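PDB 6KR5: cysteine synthase 3 from Entamoeba histolytica, which probably catalyses the last step of cysteine synthesis, using pyridoxal phosphate to replace the acetoxy group of O-acetylserine with sulfide. Local coordinates for residues B[40-45]-B[300-305]; B[183-188]-B[206-211]. All blocks are in the same frame, centred on the assembly; numbering follows the deposited sequence.

Contact 1 of 2, residues B[40-45]-B[300-305]; sequences KNTKIL and KTIVII
Lys43 and Leu45 reach across to Lys300, Ile302 and Ile304 through four backbone hydrogen bonds that join the starts of two parallel strands. Lys43 N donates to Lys300 O (3.0 Å) and Lys43 O accepts from Ile302 N (2.9 Å); Leu45 likewise gives its N-H to Ile302 O and receives that of Ile304 at its O, the last bond being the most bent, with 148° at the hydrogen.

The buried part of each face is mostly aliphatic. On one, Ile44 and Ile304 lie side by side and point the same way, CG2 of Ile44 meeting CD1 of Ile304 at 3.6 Å, while helix 279-292 covers them with Ala292 and Ala284. Branched residues suit this place, since they fill the space close to the backbone. On the other face CD1 of Leu45 sits 3.8 Å from CG2 of Thr301, and Leu45 also packs on Ile13 of the second subunit.

The looser, solvent side is that of the exposed Lys43 side chain. A bend at chi2 (119°) brings its CD 3.7 Å from Thr301 OG1, and a second at chi4 (65°) turns NZ back to donate a hydrogen bond to Asn41 O (2.9 Å). A long amphipathic chain suits a position where the sheet face meets solvent. Both strands are neighbours in the central mixed sheet of the larger domain of a fold type II pyridoxal-phosphate enzyme, the cysteine synthase family.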
# COMPACT_ATOMS: atom_id res chain seq x y z
N LYS B 40 2.36 24.94 19.38
CA LYS B 40 3.51 24.39 18.67
C LYS B 40 4.18 23.23 19.41
O LYS B 40 4.89 22.45 18.77
CB LYS B 40 4.54 25.49 18.40
N ASN B 41 3.99 23.11 20.72
CA ASN B 41 4.61 22.01 21.46
C ASN B 41 3.72 20.78 21.55
O ASN B 41 4.15 19.76 22.08
CB ASN B 41 5.02 22.47 22.86
CG ASN B 41 3.85 22.91 23.71
OD1 ASN B 41 2.92 23.56 23.23
ND2 ASN B 41 3.90 22.58 25.00
N THR B 42 2.50 20.84 21.01
CA THR B 42 1.65 19.66 20.95
C THR B 42 2.06 18.80 19.75
O THR B 42 2.33 19.32 18.67
CB THR B 42 0.19 20.09 20.84
OG1 THR B 42 -0.12 20.98 21.93
CG2 THR B 42 -0.75 18.89 20.87
N LYS B 43 2.13 17.48 19.96
CA LYS B 43 2.63 16.56 18.94
C LYS B 43 1.48 15.68 18.47
O LYS B 43 0.84 15.02 19.29
CB LYS B 43 3.77 15.70 19.50
CG LYS B 43 4.99 16.48 19.98
CD LYS B 43 5.24 16.24 21.46
CE LYS B 43 6.59 16.80 21.90
NZ LYS B 43 6.66 18.28 21.78
N ILE B 44 1.23 15.68 17.16
CA ILE B 44 0.13 14.92 16.59
C ILE B 44 0.73 13.91 15.62
O ILE B 44 1.30 14.29 14.59
CB ILE B 44 -0.91 15.81 15.89
CG1 ILE B 44 -1.44 16.86 16.88
CG2 ILE B 44 -2.07 14.97 15.39
CD1 ILE B 44 -0.75 18.19 16.82
N LEU B 45 0.62 12.63 15.96
CA LEU B 45 1.27 11.55 15.23
C LEU B 45 0.22 10.64 14.63
O LEU B 45 -0.79 10.34 15.29
CB LEU B 45 2.18 10.73 16.14
CG LEU B 45 3.13 11.54 17.02
CD1 LEU B 45 3.90 10.57 17.93
CD2 LEU B 45 4.08 12.37 16.16
N LYS B 300 0.77 17.67 24.71
CA LYS B 300 0.57 16.23 24.79
C LYS B 300 0.95 15.56 23.48
O LYS B 300 1.07 16.20 22.43
CB LYS B 300 -0.88 15.91 25.15
CG LYS B 300 -1.23 16.20 26.61
CD LYS B 300 -2.58 15.64 27.03
CE LYS B 300 -2.86 15.97 28.49
NZ LYS B 300 -4.15 15.40 28.96
N THR B 301 1.18 14.25 23.56
CA THR B 301 1.45 13.41 22.40
C THR B 301 0.16 12.67 22.05
O THR B 301 -0.31 11.82 22.81
CB THR B 301 2.59 12.43 22.67
OG1 THR B 301 3.80 13.16 22.89
CG2 THR B 301 2.80 11.51 21.47
N ILE B 302 -0.40 13.02 20.90
CA ILE B 302 -1.69 12.51 20.44
C ILE B 302 -1.43 11.57 19.27
O ILE B 302 -0.84 11.99 18.26
CB ILE B 302 -2.61 13.67 20.04
CG1 ILE B 302 -2.90 14.55 21.27
CG2 ILE B 302 -3.90 13.17 19.42
CD1 ILE B 302 -3.34 15.94 20.93
N VAL B 303 -1.85 10.31 19.40
CA VAL B 303 -1.63 9.29 18.38
C VAL B 303 -2.96 8.96 17.72
O VAL B 303 -3.94 8.66 18.42
CB VAL B 303 -0.99 8.02 18.97
CG1 VAL B 303 -0.93 6.90 17.92
CG2 VAL B 303 0.40 8.32 19.51
N ILE B 304 -2.99 8.97 16.40
CA ILE B 304 -4.21 8.79 15.63
C ILE B 304 -4.02 7.59 14.72
O ILE B 304 -3.09 7.56 13.91
CB ILE B 304 -4.55 10.05 14.81
CG1 ILE B 304 -4.49 11.30 15.69
CG2 ILE B 304 -5.91 9.93 14.15
CD1 ILE B 304 -4.75 12.56 14.89
N ILE B 305 -4.92 6.61 14.82
CA ILE B 305 -4.89 5.46 13.92
C ILE B 305 -5.45 5.87 12.57
O ILE B 305 -6.54 6.44 12.49
CB ILE B 305 -5.71 4.29 14.50
CG1 ILE B 305 -5.22 3.90 15.89
CG2 ILE B 305 -5.65 3.09 13.55
CD1 ILE B 305 -3.75 3.47 15.90

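Contact 2 of 2, residues B[183-188]-B[206-211]; sequences EVDIIV and KKKKGV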
# COMPACT_ATOMS: atom_id res chain seq x y z
N GLU B 183 5.61 8.05 25.69
CA GLU B 183 5.11 9.42 25.77
C GLU B 183 3.65 9.57 25.34
O GLU B 183 3.07 10.63 25.60
CB GLU B 183 5.97 10.36 24.92
CG GLU B 183 7.44 10.45 25.35
CD GLU B 183 7.62 11.09 26.71
OE1 GLU B 183 6.78 11.94 27.08
OE2 GLU B 183 8.60 10.75 27.40
N VAL B 184 3.06 8.55 24.70
CA VAL B 184 1.70 8.66 24.18
C VAL B 184 0.75 9.11 25.29
O VAL B 184 0.75 8.54 26.39
CB VAL B 184 1.25 7.32 23.55
CG1 VAL B 184 1.41 6.15 24.52
CG2 VAL B 184 -0.19 7.41 23.04
N ASP B 185 -0.05 10.12 25.00
CA ASP B 185 -1.00 10.68 25.96
C ASP B 185 -2.45 10.43 25.59
O ASP B 185 -3.28 10.24 26.48
CB ASP B 185 -0.80 12.19 26.10
CG ASP B 185 0.47 12.55 26.85
OD1 ASP B 185 0.66 12.03 27.97
OD2 ASP B 185 1.26 13.36 26.32
N ILE B 186 -2.77 10.47 24.30
CA ILE B 186 -4.13 10.31 23.81
C ILE B 186 -4.05 9.39 22.61
O ILE B 186 -3.13 9.51 21.81
CB ILE B 186 -4.76 11.67 23.42
CG1 ILE B 186 -4.63 12.68 24.57
CG2 ILE B 186 -6.22 11.50 23.02
CD1 ILE B 186 -5.15 14.05 24.25
N ILE B 187 -4.98 8.43 22.52
CA ILE B 187 -5.13 7.58 21.35
C ILE B 187 -6.51 7.83 20.75
O ILE B 187 -7.52 7.83 21.47
CB ILE B 187 -4.91 6.09 21.69
CG1 ILE B 187 -5.09 5.20 20.46
CG2 ILE B 187 -5.82 5.63 22.84
CD1 ILE B 187 -3.95 5.31 19.48
N VAL B 188 -6.55 8.08 19.44
CA VAL B 188 -7.78 8.42 18.72
C VAL B 188 -8.03 7.33 17.69
O VAL B 188 -7.17 7.07 16.84
CB VAL B 188 -7.68 9.79 18.03
CG1 VAL B 188 -9.00 10.19 17.42
CG2 VAL B 188 -7.22 10.86 19.00
N LYS B 206 -2.83 -0.28 30.43
CA LYS B 206 -2.14 -1.19 31.37
C LYS B 206 -0.74 -0.63 31.63
O LYS B 206 -0.24 -0.77 32.73
CB LYS B 206 -1.98 -2.58 30.76
CG LYS B 206 -2.98 -3.61 31.25
CD LYS B 206 -2.61 -5.03 30.92
CE LYS B 206 -3.32 -5.51 29.67
NZ LYS B 206 -4.78 -5.68 29.89
N LYS B 207 -0.15 -0.01 30.62
CA LYS B 207 1.20 0.53 30.76
C LYS B 207 1.21 1.93 31.35
O LYS B 207 2.17 2.32 32.02
CB LYS B 207 1.92 0.51 29.41
CG LYS B 207 2.40 -0.90 29.02
CD LYS B 207 2.75 -1.03 27.55
CE LYS B 207 3.17 -2.47 27.21
NZ LYS B 207 3.70 -2.61 25.82
N LYS B 208 0.15 2.71 31.12
CA LYS B 208 0.13 4.12 31.49
C LYS B 208 -1.33 4.48 31.72
O LYS B 208 -2.08 4.69 30.76
CB LYS B 208 0.78 4.96 30.40
CG LYS B 208 0.94 6.44 30.69
CD LYS B 208 1.70 7.11 29.55
CE LYS B 208 1.71 8.61 29.65
NZ LYS B 208 2.58 9.22 28.60
N LYS B 209 -1.74 4.54 33.00
CA LYS B 209 -3.16 4.61 33.33
C LYS B 209 -3.82 5.88 32.81
O LYS B 209 -5.02 5.86 32.50
CB LYS B 209 -3.34 4.51 34.85
CG LYS B 209 -3.12 3.11 35.42
CD LYS B 209 -4.33 2.21 35.17
CE LYS B 209 -4.03 0.75 35.50
NZ LYS B 209 -2.91 0.22 34.66
N GLY B 210 -3.07 6.97 32.71
CA GLY B 210 -3.61 8.25 32.31
C GLY B 210 -3.79 8.47 30.82
O GLY B 210 -4.15 9.58 30.43
N VAL B 211 -3.55 7.46 29.98
CA VAL B 211 -3.77 7.63 28.55
C VAL B 211 -5.26 7.81 28.31
O VAL B 211 -6.08 7.03 28.81
CB VAL B 211 -3.21 6.43 27.76
CG1 VAL B 211 -3.72 6.44 26.32
CG2 VAL B 211 -1.69 6.45 27.78
O HOH W 1 5.20 9.97 29.42
O HOH W 2 -1.07 10.72 29.70
O HOH W 3 -3.48 11.94 28.67
O HOH W 4 2.85 12.09 29.32
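A partly buried contact, in which a lysine bridges to a backbone carbonyl and a carboxylate beside a small apolar patch, joins the residues leading into strand 186-190 to the turn that follows helix 195-207. The chain of Lys208 is extended from end to end, its CG anti to the backbone N (chi1 -175°), and this carries NZ to Val184 O at 2.9 Å. The ammonium group stands above the carbonyl plane, 56° out of it. NZ also bonds to Gly182 O, while the salt bridge to Asp185 OD1 (3.5 Å) is long and weak.

Strand 186-190, helix 195-207 and strand 212-218 form a beta-alpha-beta unit, and a type I turn from Lys208 to Val211 leads the chain from the helix into the second strand. Next to the lysine, Val211 turns its CA-H to Asp185 O (CA to O 3.4 Å) and sets CG2 against Val184 O. Its CG1 makes the apolar contact, 4.1 Å from Ile187 CG2; a compact branched residue suits this buried spot.

Water fills in the polar side. One molecule links Asp185 OD1 (2.6 Å) to Lys208 NZ (3.0 Å), and another lies between Asp185 O and Gly210 O. The second carboxylate oxygen of Asp185, OD2, accepts from the backbone N of Thr301, which holds the aspartate in place beside the lysine.

Overall arrangement
After two short strands the chain forms strand 43-48, whose partner comes only after some 250 residues, when strand 301-306 arrives and contact 1 closes the long loop. Well within that span, contact 2 closes a much shorter loop of 17 residues around helix 195-207; the two loops nest and do not cross. Their centres are 12 Å apart, and they meet in one mixed sheet, where strand 301-306 lies between 43-48 and 186-190. Asp185 N and Thr301 O, 2.8 Å apart, probably bond across this junction. Contact 1 thus brings distant parts of the chain together, while contact 2 ties local elements of a beta-alpha-beta unit to the same sheet.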